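Sensor protein (Geobacter sulfurreducens, PDB 3H7M) is probably a membrane-bound sensor histidine kinase that phosphorylates itself on histidine using ATP, seen here as its sensor domain, which resembles periplasmic solute-binding proteins. Local coordinates at residues P92-H98 and S187-Y193. Residues are numbered along the deposited sequence; the frame is centred on the assembly and turned at random.
Sequences PHTIVYH and SIAAQRY
The carbonyl oxygen of Tyr193 is gripped by two successive backbone amides: His93 N lies 2.8 Å from Tyr193 O, and Thr94 N approaches the same oxygen in its carbonyl plane. Two residues facing one partner make a classic beta bulge. The oxygen also sits over the centre of the His93 imidazole, because chi1 of 57° folds that ring back between its own N and carbonyl carbon. His93 CE1 then meets the edge of the Tyr193 ring at CD2, 3.6 Å away, with the ring planes perpendicular; the far ends are held elsewhere, His93 NE2 by Gln75 O and Tyr193 OH by Asn37. Thr94 CG2 and Val96 CG2 pack against the base of the tyrosine, the latter 3.6 Å from Tyr193 CB.

Antiparallel pairing continues through Val96 and Gln191, whose backbones exchange two bonds. These segments belong to the long strands 87-103 and 181-198, which run side by side between the two lobes of a periplasmic-binding-protein fold, the arrangement expected of its interlobe hinge. Beyond Val96 the register slips by one residue, a second bulge, and His98 exploits it: ND1 donates to Ala189 O at 3.1 Å, the donor slightly tilted from the carbonyl plane. That same oxygen receives a weak bond from Gln191 NE2, while Gln191 CG touches the imidazole edge in plane, 3.7 Å from His98 CE1. A leucine at His98 would probably cost Ala189 O the stronger of these two donors and take away the flat edge against which Gln191 CG rests.

Where the register shifts, Ala190 CB lies 3.5 Å from Tyr97 CE1; Ile95 CG2, on the face shared with Arg192, packs beside the same methyl. Farther along, Pro92 CG rests over one face of the Arg192 guanidinium, offset toward its rim.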
loop_
_atom_site.group_PDB
_atom_site.type_symbol
_atom_site.label_atom_id
_atom_site.label_comp_id
_atom_site.label_asym_id
_atom_site.label_seq_id
_atom_site.Cartn_x
_atom_site.Cartn_y
_atom_site.Cartn_z
ATOM N N PRO A 92 1.634 -12.558 2.812
ATOM C CA PRO A 92 1.960 -11.319 2.085
ATOM C C PRO A 92 2.770 -11.535 0.804
ATOM O O PRO A 92 3.549 -12.483 0.704
ATOM C CB PRO A 92 2.753 -10.534 3.116
ATOM C CG PRO A 92 3.572 -11.645 3.782
ATOM C CD PRO A 92 2.556 -12.781 3.945
ATOM N N HIS A 93 2.589 -10.667 -0.186
ATOM C CA HIS A 93 3.378 -10.817 -1.397
ATOM C C HIS A 93 4.580 -9.866 -1.358
ATOM O O HIS A 93 5.513 -9.975 -2.158
ATOM C CB HIS A 93 2.520 -10.651 -2.678
ATOM C CG HIS A 93 1.772 -9.354 -2.791
ATOM N ND1 HIS A 93 2.402 -8.131 -2.929
ATOM C CD2 HIS A 93 0.441 -9.101 -2.857
ATOM C CE1 HIS A 93 1.490 -7.184 -3.072
ATOM N NE2 HIS A 93 0.293 -7.744 -3.032
ATOM N N THR A 94 4.570 -8.951 -0.395
ATOM C CA THR A 94 5.696 -8.028 -0.229
ATOM C C THR A 94 5.757 -7.408 1.181
ATOM O O THR A 94 4.775 -7.405 1.927
ATOM C CB THR A 94 5.620 -6.857 -1.235
ATOM O OG1 THR A 94 6.812 -6.067 -1.146
ATOM C CG2 THR A 94 4.439 -5.977 -0.916
ATOM N N ILE A 95 6.924 -6.883 1.532
ATOM C CA ILE A 95 7.113 -6.201 2.810
ATOM C C ILE A 95 7.321 -4.710 2.526
ATOM O O ILE A 95 8.212 -4.328 1.768
ATOM C CB ILE A 95 8.347 -6.719 3.550
ATOM C CG1 ILE A 95 8.224 -8.225 3.757
ATOM C CG2 ILE A 95 8.475 -6.008 4.886
ATOM C CD1 ILE A 95 6.993 -8.623 4.521
ATOM N N VAL A 96 6.488 -3.884 3.136
ATOM C CA VAL A 96 6.539 -2.441 2.960
ATOM C C VAL A 96 7.161 -1.692 4.143
ATOM O O VAL A 96 6.585 -1.637 5.226
ATOM C CB VAL A 96 5.124 -1.881 2.761
ATOM C CG1 VAL A 96 5.176 -0.372 2.557
ATOM C CG2 VAL A 96 4.481 -2.551 1.584
ATOM N N TYR A 97 8.334 -1.118 3.938
ATOM C CA TYR A 97 8.996 -0.343 4.982
ATOM C C TYR A 97 8.495 1.084 4.905
ATOM O O TYR A 97 7.978 1.509 3.879
ATOM C CB TYR A 97 10.491 -0.305 4.756
ATOM C CG TYR A 97 11.233 -1.515 5.226
ATOM C CD1 TYR A 97 11.520 -1.698 6.580
ATOM C CD2 TYR A 97 11.712 -2.452 4.316
ATOM C CE1 TYR A 97 12.283 -2.784 7.014
ATOM C CE2 TYR A 97 12.471 -3.541 4.738
ATOM C CZ TYR A 97 12.755 -3.698 6.084
ATOM O OH TYR A 97 13.529 -4.758 6.489
ATOM N N HIS A 98 8.629 1.822 5.998
ATOM C CA HIS A 98 8.230 3.222 5.993
ATOM C C HIS A 98 9.470 4.070 6.124
ATOM O O HIS A 98 10.582 3.576 6.305
ATOM C CB HIS A 98 7.306 3.568 7.143
ATOM C CG HIS A 98 5.899 3.130 6.940
ATOM N ND1 HIS A 98 5.493 1.829 7.131
ATOM C CD2 HIS A 98 4.800 3.821 6.560
ATOM C CE1 HIS A 98 4.198 1.737 6.880
ATOM N NE2 HIS A 98 3.753 2.931 6.532
ATOM N N SER A 187 14.032 2.548 6.727
ATOM C CA SER A 187 13.706 1.208 7.212
ATOM C C SER A 187 13.014 1.076 8.575
ATOM O O SER A 187 13.261 0.112 9.313
ATOM C CB SER A 187 14.969 0.338 7.197
ATOM O OG SER A 187 15.443 0.150 5.870
ATOM N N ILE A 188 12.153 2.029 8.919
ATOM C CA ILE A 188 11.456 1.917 10.181
ATOM C C ILE A 188 10.027 1.430 9.935
ATOM O O ILE A 188 9.402 1.790 8.943
ATOM C CB ILE A 188 11.430 3.262 10.959
ATOM C CG1 ILE A 188 10.559 4.292 10.243
ATOM C CG2 ILE A 188 12.845 3.797 11.120
ATOM C CD1 ILE A 188 10.381 5.579 11.035
ATOM N N ALA A 189 9.541 0.577 10.834
ATOM C CA ALA A 189 8.182 0.010 10.791
ATOM C C ALA A 189 7.774 -0.794 9.545
ATOM O O ALA A 189 6.887 -0.361 8.816
ATOM C CB ALA A 189 7.148 1.127 11.042
ATOM N N ALA A 190 8.394 -1.959 9.331
ATOM C CA ALA A 190 8.085 -2.832 8.183
ATOM C C ALA A 190 6.685 -3.470 8.233
ATOM O O ALA A 190 6.218 -3.872 9.286
ATOM C CB ALA A 190 9.139 -3.924 8.063
ATOM N N GLN A 191 6.024 -3.573 7.085
ATOM C CA GLN A 191 4.680 -4.146 7.030
ATOM C C GLN A 191 4.561 -5.352 6.107
ATOM O O GLN A 191 5.290 -5.460 5.113
ATOM C CB GLN A 191 3.686 -3.086 6.570
ATOM C CG GLN A 191 3.675 -1.858 7.432
ATOM C CD GLN A 191 3.303 -2.189 8.850
ATOM O OE1 GLN A 191 2.189 -2.645 9.118
ATOM N NE2 GLN A 191 4.236 -1.976 9.772
ATOM N N ARG A 192 3.642 -6.259 6.443
ATOM C CA ARG A 192 3.403 -7.453 5.625
ATOM C C ARG A 192 2.225 -7.037 4.770
ATOM O O ARG A 192 1.139 -6.786 5.285
ATOM C CB ARG A 192 3.048 -8.646 6.508
ATOM C CG ARG A 192 3.999 -8.841 7.681
ATOM C CD ARG A 192 3.800 -10.195 8.341
ATOM N NE ARG A 192 4.598 -11.236 7.693
ATOM C CZ ARG A 192 4.300 -12.529 7.729
ATOM N NH1 ARG A 192 3.218 -12.933 8.380
ATOM N NH2 ARG A 192 5.080 -13.412 7.110
ATOM N N TYR A 193 2.449 -6.966 3.463
ATOM C CA TYR A 193 1.447 -6.474 2.497
ATOM C C TYR A 193 0.983 -7.554 1.497
ATOM O O TYR A 193 1.808 -8.230 0.858
ATOM C CB TYR A 193 2.106 -5.283 1.769
ATOM C CG TYR A 193 1.265 -4.450 0.849
ATOM C CD1 TYR A 193 0.523 -3.365 1.335
ATOM C CD2 TYR A 193 1.307 -4.665 -0.534
ATOM C CE1 TYR A 193 -0.152 -2.506 0.453
ATOM C CE2 TYR A 193 0.645 -3.804 -1.434
ATOM C CZ TYR A 193 -0.080 -2.738 -0.935
ATOM O OH TYR A 193 -0.759 -1.938 -1.830
#